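PDB 4P17: RabGAP/TBC protein from Chlamydomonas reinhardtii, which probably acts as a GTPase-activating protein for Rab-family small GTPases in the flagellum, through an all-helical TBC domain. Local coordinates for residues E29-S32 with C33-A37; G257-I260 with L261-V264; L266-L269 with K270-D274; V301-A304 with T305-H309. All coordinates share one frame; numbering follows the deposited sequence.

Interaction 1: E29-S32 with C33-A37; sequences ERRS and CDVNA
Arg31 and Val35, like Glu29 and Cys33 or Arg30 and Asp34, stand one helical turn apart, and each pair is tied by an i to i+4 backbone hydrogen bond, Cys33 N to Glu29 O at 3.0 Å and Val35 N to Arg31 O at 2.9 Å among them. The long Arg31 chain bends at chi2 (33°) and chi3, which lays its guanidinium over the following turn. Asp34 CB then lies over the centre of one guanidinium face, 3.9 Å above the plane, while Val35 CG1 sits at the edge, 3.3 Å from Arg31 NH1. The carboxylate stands nearly perpendicular to the guanidinium, 82° between planes, and Asp34 OD2 is a long 3.9 Å from Arg31 NH2: a salt bridge of charges alone, with no N-H aimed at the oxygen. The firmer partner of Asp34 is Arg299, reached through OD1. Farther round, one water bridges Ser32 OG, at 2.7 Å, and Asn36 OD1, to which it donates; Asn36 ND2 is bonded to Asp300. Small Cys33 suits the buried side, against Gln298 and Arg299. This is an amphipathic surface helix, 27-50, with an i to i+3 ion pair, long and unaligned, at its surface.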
loop_
_atom_site.group_PDB
_atom_site.type_symbol
_atom_site.label_atom_id
_atom_site.label_comp_id
_atom_site.label_asym_id
_atom_site.label_seq_id
_atom_site.Cartn_x
_atom_site.Cartn_y
_atom_site.Cartn_z
ATOM N N GLU A 29 -15.305 9.174 -11.186
ATOM C CA GLU A 29 -14.631 9.033 -9.894
ATOM C C GLU A 29 -13.195 9.508 -10.047
ATOM O O GLU A 29 -12.721 10.391 -9.330
ATOM C CB GLU A 29 -14.672 7.573 -9.399
ATOM C CG GLU A 29 -16.084 7.133 -8.995
ATOM C CD GLU A 29 -16.220 5.668 -8.636
ATOM O OE1 GLU A 29 -15.264 4.878 -8.813
ATOM O OE2 GLU A 29 -17.319 5.287 -8.186
ATOM N N ARG A 30 -12.522 8.949 -11.036
ATOM C CA ARG A 30 -11.120 9.290 -11.237
ATOM C C ARG A 30 -10.935 10.777 -11.632
ATOM O O ARG A 30 -9.978 11.433 -11.217
ATOM C CB ARG A 30 -10.521 8.338 -12.292
ATOM C CG ARG A 30 -10.401 6.896 -11.814
ATOM C CD ARG A 30 -9.891 5.961 -12.921
ATOM N NE ARG A 30 -8.798 6.557 -13.674
ATOM C CZ ARG A 30 -7.519 6.508 -13.309
ATOM N NH1 ARG A 30 -7.164 5.872 -12.205
ATOM N NH2 ARG A 30 -6.585 7.091 -14.054
ATOM N N ARG A 31 -11.854 11.332 -12.413
ATOM C CA ARG A 31 -11.736 12.739 -12.796
ATOM C C ARG A 31 -11.859 13.618 -11.532
ATOM O O ARG A 31 -11.073 14.530 -11.323
ATOM C CB ARG A 31 -12.795 13.068 -13.855
ATOM C CG ARG A 31 -13.000 14.524 -14.247
ATOM C CD ARG A 31 -11.755 15.418 -14.206
ATOM N NE ARG A 31 -10.580 14.894 -14.900
ATOM C CZ ARG A 31 -9.405 15.518 -14.957
ATOM N NH1 ARG A 31 -9.235 16.688 -14.362
ATOM N NH2 ARG A 31 -8.392 14.966 -15.616
ATOM N N SER A 32 -12.838 13.313 -10.690
ATOM C CA SER A 32 -13.018 14.023 -9.433
ATOM C C SER A 32 -11.749 13.985 -8.607
ATOM O O SER A 32 -11.352 14.988 -8.042
ATOM C CB SER A 32 -14.174 13.440 -8.623
ATOM O OG SER A 32 -14.408 14.215 -7.439
ATOM N N CYS A 33 -11.105 12.825 -8.522
ATOM C CA CYS A 33 -9.919 12.724 -7.677
ATOM C C CYS A 33 -8.777 13.518 -8.252
ATOM O O CYS A 33 -8.002 14.136 -7.487
ATOM C CB CYS A 33 -9.517 11.272 -7.485
ATOM S SG CYS A 33 -10.796 10.350 -6.531
ATOM N N ASP A 34 -8.682 13.544 -9.585
ATOM C CA ASP A 34 -7.629 14.296 -10.238
ATOM C C ASP A 34 -7.857 15.796 -10.046
ATOM O O ASP A 34 -6.902 16.548 -9.852
ATOM C CB ASP A 34 -7.550 13.992 -11.741
ATOM C CG ASP A 34 -6.978 12.606 -12.056
ATOM O OD1 ASP A 34 -6.414 11.948 -11.149
ATOM O OD2 ASP A 34 -7.077 12.205 -13.242
ATOM N N VAL A 35 -9.117 16.231 -10.123
ATOM C CA VAL A 35 -9.405 17.658 -9.968
ATOM C C VAL A 35 -9.152 18.095 -8.529
ATOM O O VAL A 35 -8.640 19.186 -8.285
ATOM C CB VAL A 35 -10.851 18.051 -10.368
ATOM C CG1 VAL A 35 -11.073 17.801 -11.817
ATOM C CG2 VAL A 35 -11.859 17.329 -9.563
ATOM N N ASN A 36 -9.509 17.261 -7.563
ATOM C CA ASN A 36 -9.207 17.594 -6.184
ATOM C C ASN A 36 -7.703 17.622 -5.930
ATOM O O ASN A 36 -7.220 18.442 -5.173
ATOM C CB ASN A 36 -9.871 16.605 -5.229
ATOM C CG ASN A 36 -11.357 16.850 -5.104
ATOM O OD1 ASN A 36 -11.834 17.926 -5.446
ATOM N ND2 ASN A 36 -12.087 15.865 -4.600
ATOM N N ALA A 37 -6.962 16.730 -6.565
ATOM C CA ALA A 37 -5.508 16.758 -6.436
ATOM C C ALA A 37 -4.936 18.064 -6.983
ATOM O O ALA A 37 -3.959 18.594 -6.467
ATOM C CB ALA A 37 -4.895 15.579 -7.160
HETATM O O HOH W 1 -14.211 16.886 -7.365
#

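Interaction 2: G257-I260 with L261-V264; sequences GPKI and LFRV
Lys259 meets both Phe262 and Arg263 one turn further on, through its aliphatic chain and its carbonyl. Among the backbone bonds, Arg263 N reaches Lys259 O at 3.0 Å; at the helix start Leu261 N bonds to Pro258 O from well above the carbonyl plane. Gly257 takes a positive phi at which a CB would be jammed against the preceding carbonyl, so glycine suits it. The aromatic contact follows from Phe262 chi1 of 63°, which places the ring back over the first turn: Lys259 O lies 3.5 Å above the centre of one face, and Lys259 CG is 3.6 Å from Phe262 CE2. An alanine in place of the phenylalanine would probably strip the Lys259 methylenes of their apolar neighbour and open a gap toward Tyr233 and Leu206. Arg263 runs extended beside Lys259, whose CB lies 3.9 Å from the guanidinium plane, toward its rim; the like charges Lys259 NZ and Arg263 NH2 are 4.3 Å apart. Branched apolar residues suit the inner side, where Ile260 CG2 meets Val264 CG2 at 3.9 Å. Leu261 and Phe262 pack on Tyr233 of helix 226-234, Phe262 also on helix 201-210, and Val264 on helix 299-306.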
loop_
_atom_site.group_PDB
_atom_site.type_symbol
_atom_site.label_atom_id
_atom_site.label_comp_id
_atom_site.label_asym_id
_atom_site.label_seq_id
_atom_site.Cartn_x
_atom_site.Cartn_y
_atom_site.Cartn_z
ATOM N N GLY A 257 1.388 5.575 10.350
ATOM C CA GLY A 257 1.658 4.230 10.848
ATOM C C GLY A 257 0.562 3.201 10.583
ATOM O O GLY A 257 -0.413 3.488 9.913
ATOM N N PRO A 258 0.696 2.007 11.159
ATOM C CA PRO A 258 -0.114 0.872 10.695
ATOM C C PRO A 258 -1.593 0.894 11.093
ATOM O O PRO A 258 -2.327 0.048 10.590
ATOM C CB PRO A 258 0.573 -0.341 11.325
ATOM C CG PRO A 258 1.337 0.198 12.497
ATOM C CD PRO A 258 1.649 1.633 12.225
ATOM N N LYS A 259 -2.035 1.794 11.969
ATOM C CA LYS A 259 -3.470 1.863 12.189
ATOM C C LYS A 259 -4.225 2.191 10.898
ATOM O O LYS A 259 -5.397 1.848 10.754
ATOM C CB LYS A 259 -3.812 2.880 13.265
ATOM C CG LYS A 259 -3.367 2.448 14.632
ATOM C CD LYS A 259 -3.876 3.404 15.652
ATOM C CE LYS A 259 -3.393 3.112 17.028
ATOM N NZ LYS A 259 -4.029 4.116 17.942
ATOM N N ILE A 260 -3.564 2.849 9.964
ATOM C CA ILE A 260 -4.142 3.091 8.638
ATOM C C ILE A 260 -4.694 1.795 8.013
ATOM O O ILE A 260 -5.684 1.800 7.266
ATOM C CB ILE A 260 -3.060 3.734 7.699
ATOM C CG1 ILE A 260 -2.638 5.106 8.230
ATOM C CG2 ILE A 260 -3.539 3.854 6.239
ATOM C CD1 ILE A 260 -3.782 6.143 8.248
ATOM N N LEU A 261 -4.054 0.662 8.291
ATOM C CA LEU A 261 -4.503 -0.557 7.630
ATOM C C LEU A 261 -5.929 -0.891 8.062
ATOM O O LEU A 261 -6.786 -1.096 7.207
ATOM C CB LEU A 261 -3.552 -1.692 7.924
ATOM C CG LEU A 261 -2.141 -1.455 7.362
ATOM C CD1 LEU A 261 -1.287 -2.648 7.724
ATOM C CD2 LEU A 261 -2.150 -1.182 5.829
ATOM N N PHE A 262 -6.219 -0.880 9.363
ATOM C CA PHE A 262 -7.566 -1.280 9.742
ATOM C C PHE A 262 -8.534 -0.115 9.488
ATOM O O PHE A 262 -9.711 -0.356 9.246
ATOM C CB PHE A 262 -7.649 -1.809 11.193
ATOM C CG PHE A 262 -7.306 -0.807 12.291
ATOM C CD1 PHE A 262 -8.172 0.229 12.612
ATOM C CD2 PHE A 262 -6.148 -0.964 13.060
ATOM C CE1 PHE A 262 -7.878 1.109 13.644
ATOM C CE2 PHE A 262 -5.850 -0.090 14.092
ATOM C CZ PHE A 262 -6.711 0.932 14.402
ATOM N N ARG A 263 -8.060 1.129 9.480
ATOM C CA ARG A 263 -8.999 2.231 9.234
ATOM C C ARG A 263 -9.472 2.189 7.797
ATOM O O ARG A 263 -10.651 2.449 7.503
ATOM C CB ARG A 263 -8.379 3.577 9.583
ATOM C CG ARG A 263 -8.298 3.715 11.082
ATOM C CD ARG A 263 -7.479 4.860 11.651
ATOM N NE ARG A 263 -7.646 4.849 13.111
ATOM C CZ ARG A 263 -6.894 5.508 13.992
ATOM N NH1 ARG A 263 -5.874 6.252 13.611
ATOM N NH2 ARG A 263 -7.164 5.405 15.276
ATOM N N VAL A 264 -8.569 1.855 6.885
ATOM C CA VAL A 264 -8.953 1.789 5.478
ATOM C C VAL A 264 -9.798 0.503 5.238
ATOM O O VAL A 264 -10.748 0.487 4.468
ATOM C CB VAL A 264 -7.717 1.840 4.569
ATOM C CG1 VAL A 264 -8.089 1.568 3.108
ATOM C CG2 VAL A 264 -7.092 3.204 4.675
#

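Interaction 3: L266-L269 with K270-D274; sequences LAML and KIYED
Met268 and Tyr272 lie side by side at the end of helix 259-271, and Tyr272 is the side chain to follow outward. Its N-H still bonds to Met268 O, at 3.2 Å. CB stands 3.7 Å from that oxygen, and with CG anti to the carbonyl carbon (chi1 -69°) the ring is carried back beside the preceding turn. CD2 comes to 3.3 Å from Met268 O, which lies at the ring edge near its plane; CE2 meets the Met268 methyl, CE, at 3.9 Å. Methionine suits this place because its chain, bent at chi2 and chi3, curls to bring CE to the ring. One ring face is covered by the neighbouring Ile271 CG2, 3.6 Å above the plane and offset toward the rim. A serine in place of the tyrosine would probably leave the Met268 methyl without its aromatic partner and open a gap toward Met289 and Ala292 of helix 282-294.

Tyr272 is at once the first residue to leave helical angles and the N-cap position of helix 273-277, a kink between two helices of the all-helical TBC fold. Before it the helix is regular, Lys270 N bonding to Leu266 O at 2.8 Å and Ile271 N to Ala267 O. Leu269 faces helix 201-210, where a leucine fits against Leu203 and Ile207, and the small Ala267 allows close approach to Leu302 and Thr305 of helix 299-306.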
loop_
_atom_site.group_PDB
_atom_site.type_symbol
_atom_site.label_atom_id
_atom_site.label_comp_id
_atom_site.label_asym_id
_atom_site.label_seq_id
_atom_site.Cartn_x
_atom_site.Cartn_y
_atom_site.Cartn_z
ATOM N N LEU A 266 -11.820 -0.938 7.337
ATOM C CA LEU A 266 -13.178 -0.680 7.832
ATOM C C LEU A 266 -13.921 0.192 6.827
ATOM O O LEU A 266 -15.102 -0.047 6.550
ATOM C CB LEU A 266 -13.173 0.020 9.202
ATOM C CG LEU A 266 -14.609 0.255 9.680
ATOM C CD1 LEU A 266 -15.239 -1.087 10.085
ATOM C CD2 LEU A 266 -14.659 1.242 10.778
ATOM N N ALA A 267 -13.227 1.194 6.278
ATOM C CA ALA A 267 -13.861 2.100 5.320
ATOM C C ALA A 267 -14.348 1.321 4.099
ATOM O O ALA A 267 -15.422 1.586 3.584
ATOM C CB ALA A 267 -12.902 3.213 4.907
ATOM N N MET A 268 -13.562 0.363 3.631
ATOM C CA MET A 268 -13.998 -0.483 2.522
ATOM C C MET A 268 -15.267 -1.230 2.840
ATOM O O MET A 268 -16.139 -1.360 1.989
ATOM C CB MET A 268 -12.917 -1.489 2.165
ATOM C CG MET A 268 -11.730 -0.883 1.542
ATOM S SD MET A 268 -12.008 -0.340 -0.138
ATOM C CE MET A 268 -12.563 -1.833 -0.961
ATOM N N LEU A 269 -15.358 -1.747 4.061
ATOM C CA LEU A 269 -16.537 -2.489 4.463
ATOM C C LEU A 269 -17.742 -1.564 4.623
ATOM O O LEU A 269 -18.867 -1.967 4.326
ATOM C CB LEU A 269 -16.260 -3.252 5.743
ATOM C CG LEU A 269 -15.126 -4.284 5.633
ATOM C CD1 LEU A 269 -14.849 -5.021 6.944
ATOM C CD2 LEU A 269 -15.408 -5.290 4.521
ATOM N N LYS A 270 -17.513 -0.343 5.105
ATOM C CA LYS A 270 -18.593 0.625 5.238
ATOM C C LYS A 270 -19.161 0.977 3.873
ATOM O O LYS A 270 -20.382 1.028 3.657
ATOM C CB LYS A 270 -18.086 1.876 5.947
ATOM C CG LYS A 270 -19.127 2.904 6.279
ATOM C CD LYS A 270 -18.601 3.827 7.358
ATOM C CE LYS A 270 -18.901 5.290 7.060
ATOM N NZ LYS A 270 -20.314 5.541 6.679
ATOM N N ILE A 271 -18.259 1.230 2.942
ATOM C CA ILE A 271 -18.628 1.733 1.620
ATOM C C ILE A 271 -19.425 0.668 0.842
ATOM O O ILE A 271 -20.385 0.980 0.122
ATOM C CB ILE A 271 -17.325 2.163 0.879
ATOM C CG1 ILE A 271 -16.814 3.475 1.462
ATOM C CG2 ILE A 271 -17.547 2.315 -0.602
ATOM C CD1 ILE A 271 -15.411 3.911 0.976
ATOM N N TYR A 272 -19.048 -0.600 0.998
ATOM C CA TYR A 272 -19.685 -1.675 0.236
ATOM C C TYR A 272 -20.613 -2.501 1.119
ATOM O O TYR A 272 -20.982 -3.600 0.753
ATOM C CB TYR A 272 -18.627 -2.567 -0.397
ATOM C CG TYR A 272 -17.910 -1.827 -1.459
ATOM C CD1 TYR A 272 -18.519 -1.587 -2.685
ATOM C CD2 TYR A 272 -16.662 -1.285 -1.224
ATOM C CE1 TYR A 272 -17.875 -0.858 -3.673
ATOM C CE2 TYR A 272 -16.012 -0.553 -2.203
ATOM C CZ TYR A 272 -16.623 -0.346 -3.418
ATOM O OH TYR A 272 -15.990 0.384 -4.388
ATOM N N GLU A 273 -20.990 -1.952 2.269
ATOM C CA GLU A 273 -21.851 -2.678 3.202
ATOM C C GLU A 273 -23.185 -3.078 2.565
ATOM O O GLU A 273 -23.601 -4.237 2.661
ATOM C CB GLU A 273 -22.139 -1.854 4.453
ATOM C CG GLU A 273 -22.924 -2.666 5.473
ATOM C CD GLU A 273 -23.373 -1.862 6.680
ATOM O OE1 GLU A 273 -23.485 -0.607 6.591
ATOM O OE2 GLU A 273 -23.623 -2.498 7.729
ATOM N N ASP A 274 -23.863 -2.108 1.952
ATOM C CA ASP A 274 -25.150 -2.357 1.308
ATOM C C ASP A 274 -25.028 -3.548 0.356
ATOM O O ASP A 274 -25.875 -4.455 0.340
ATOM C CB ASP A 274 -25.612 -1.093 0.573
ATOM C CG ASP A 274 -26.807 -1.329 -0.333
ATOM O OD1 ASP A 274 -26.643 -1.959 -1.401
ATOM O OD2 ASP A 274 -27.908 -0.847 0.012
#

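Interaction 4: V301-A304 with T305-H309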
loop_
_atom_site.group_PDB
_atom_site.type_symbol
_atom_site.label_atom_id
_atom_site.label_comp_id
_atom_site.label_asym_id
_atom_site.label_seq_id
_atom_site.Cartn_x
_atom_site.Cartn_y
_atom_site.Cartn_z
ATOM N N VAL A 301 -12.906 9.419 -1.580
ATOM C CA VAL A 301 -13.945 8.950 -0.678
ATOM C C VAL A 301 -13.415 7.840 0.221
ATOM O O VAL A 301 -13.799 7.754 1.406
ATOM C CB VAL A 301 -15.151 8.481 -1.466
ATOM C CG1 VAL A 301 -16.175 7.795 -0.559
ATOM C CG2 VAL A 301 -15.740 9.675 -2.203
ATOM N N LEU A 302 -12.546 6.989 -0.304
ATOM C CA LEU A 302 -11.978 5.947 0.560
ATOM C C LEU A 302 -11.264 6.572 1.751
ATOM O O LEU A 302 -11.431 6.127 2.896
ATOM C CB LEU A 302 -10.995 5.035 -0.194
ATOM C CG LEU A 302 -10.430 3.906 0.697
ATOM C CD1 LEU A 302 -11.533 2.975 1.236
ATOM C CD2 LEU A 302 -9.399 3.092 -0.093
ATOM N N MET A 303 -10.394 7.541 1.512
ATOM C CA MET A 303 -9.595 8.044 2.631
ATOM C C MET A 303 -10.462 8.910 3.556
ATOM O O MET A 303 -10.341 8.871 4.780
ATOM C CB MET A 303 -8.401 8.831 2.142
ATOM C CG MET A 303 -7.439 8.009 1.300
ATOM S SD MET A 303 -7.015 6.427 2.052
ATOM C CE MET A 303 -6.023 6.845 3.496
ATOM N N ALA A 304 -11.326 9.723 2.968
ATOM C CA ALA A 304 -12.190 10.543 3.784
ATOM C C ALA A 304 -13.079 9.642 4.666
ATOM O O ALA A 304 -13.351 9.939 5.848
ATOM C CB ALA A 304 -13.019 11.440 2.910
ATOM N N THR A 305 -13.506 8.516 4.113
ATOM C CA THR A 305 -14.334 7.607 4.903
ATOM C C THR A 305 -13.478 6.973 6.008
ATOM O O THR A 305 -13.918 6.873 7.147
ATOM C CB THR A 305 -15.013 6.530 4.037
ATOM O OG1 THR A 305 -15.838 7.175 3.053
ATOM C CG2 THR A 305 -15.877 5.610 4.888
ATOM N N ALA A 306 -12.242 6.594 5.692
ATOM C CA ALA A 306 -11.353 6.006 6.697
ATOM C C ALA A 306 -11.140 6.897 7.908
ATOM O O ALA A 306 -10.941 6.398 9.035
ATOM C CB ALA A 306 -9.996 5.671 6.063
ATOM N N PHE A 307 -11.191 8.211 7.702
ATOM C CA PHE A 307 -10.911 9.136 8.803
ATOM C C PHE A 307 -12.143 9.822 9.368
ATOM O O PHE A 307 -11.983 10.745 10.188
ATOM C CB PHE A 307 -9.932 10.239 8.376
ATOM C CG PHE A 307 -8.640 9.720 7.802
ATOM C CD1 PHE A 307 -7.734 9.034 8.613
ATOM C CD2 PHE A 307 -8.321 9.948 6.474
ATOM C CE1 PHE A 307 -6.555 8.552 8.100
ATOM C CE2 PHE A 307 -7.136 9.483 5.943
ATOM C CZ PHE A 307 -6.249 8.763 6.761
ATOM N N ASP A 308 -13.359 9.384 8.992
ATOM C CA ASP A 308 -14.556 10.180 9.297
ATOM C C ASP A 308 -14.998 10.206 10.753
ATOM O O ASP A 308 -15.803 11.058 11.123
ATOM C CB ASP A 308 -15.766 9.749 8.424
ATOM C CG ASP A 308 -16.373 8.374 8.780
ATOM O OD1 ASP A 308 -16.250 7.844 9.906
ATOM O OD2 ASP A 308 -17.043 7.818 7.869
ATOM N N HIS A 309 -14.504 9.309 11.590
ATOM C CA HIS A 309 -14.895 9.378 13.016
ATOM C C HIS A 309 -16.412 9.229 13.254
ATOM O O HIS A 309 -16.921 9.598 14.322
ATOM C CB HIS A 309 -14.474 10.715 13.660
ATOM C CG HIS A 309 -13.010 11.014 13.589
ATOM N ND1 HIS A 309 -12.523 12.300 13.498
ATOM C CD2 HIS A 309 -11.927 10.203 13.628
ATOM C CE1 HIS A 309 -11.203 12.267 13.470
ATOM N NE2 HIS A 309 -10.816 11.007 13.552
#
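Phe307 lies beside Met303, whose methyl comes up to the far end of the ring, CE being 3.8 Å from both Phe307 CE2 and Phe307 CZ. A chi1 of -55° sets the ring beside its own backbone N, back along the last turn, where the flexible methionine chain can reach it; the ring also makes a cation-pi contact with Arg65. Beyond the helix, Phe307 O sits over the centre of one face of the His309 ring, 3.4 Å above its plane.

Polar contact centres on Val301 O, which takes two hydrogen bonds from one residue: Thr305 N at 2.8 Å and Thr305 OG1 at 2.7 Å. They arrive from opposite faces of the carbonyl plane, a threonine hydroxyl folding back on its own helix as this residue commonly does. The methyl CG1 of Val301 lies 3.7 Å from Thr305 OG1. Ala306 N continues the series to Leu302 O at 2.9 Å, and Phe307 N is shared at the end, between Met303 O (i to i+4, its place less sure) and, weakly, Ala304 O.

Asp308 OD1 accepts from Ile310 N in the turn that follows. Helix 299-306 packs against two others: Leu302 on Met268 and Thr305 on Lys270 of helix 259-271, while Met303, and Phe307 just past the helix end, meet Arg248 and Ser252 of helix 243-256.

How the interactions relate
Along the chain the four contacts follow in numerical order, each a local contact along a helix or at its end. Interactions 2 and 3 share helix 259-271, at its beginning and its end, with centres about 15 Å apart. Interaction 4, on helix 299-306, packs against both, its centre about 11 Å from each: Ile260 CD1 meets Phe307 CE1 at 3.7 Å, and Met268 SD meets Leu302 CD1 at 3.6 Å. Thus helix 299-306 and the turn after it pack on helix 259-271 from Ile260 to Lys270. Interaction 1, on helix 27-50, touches none of the others, yet Asp34 and Asn36 hold Arg299 and Asp300, joining that helix to the start of helix 299-306.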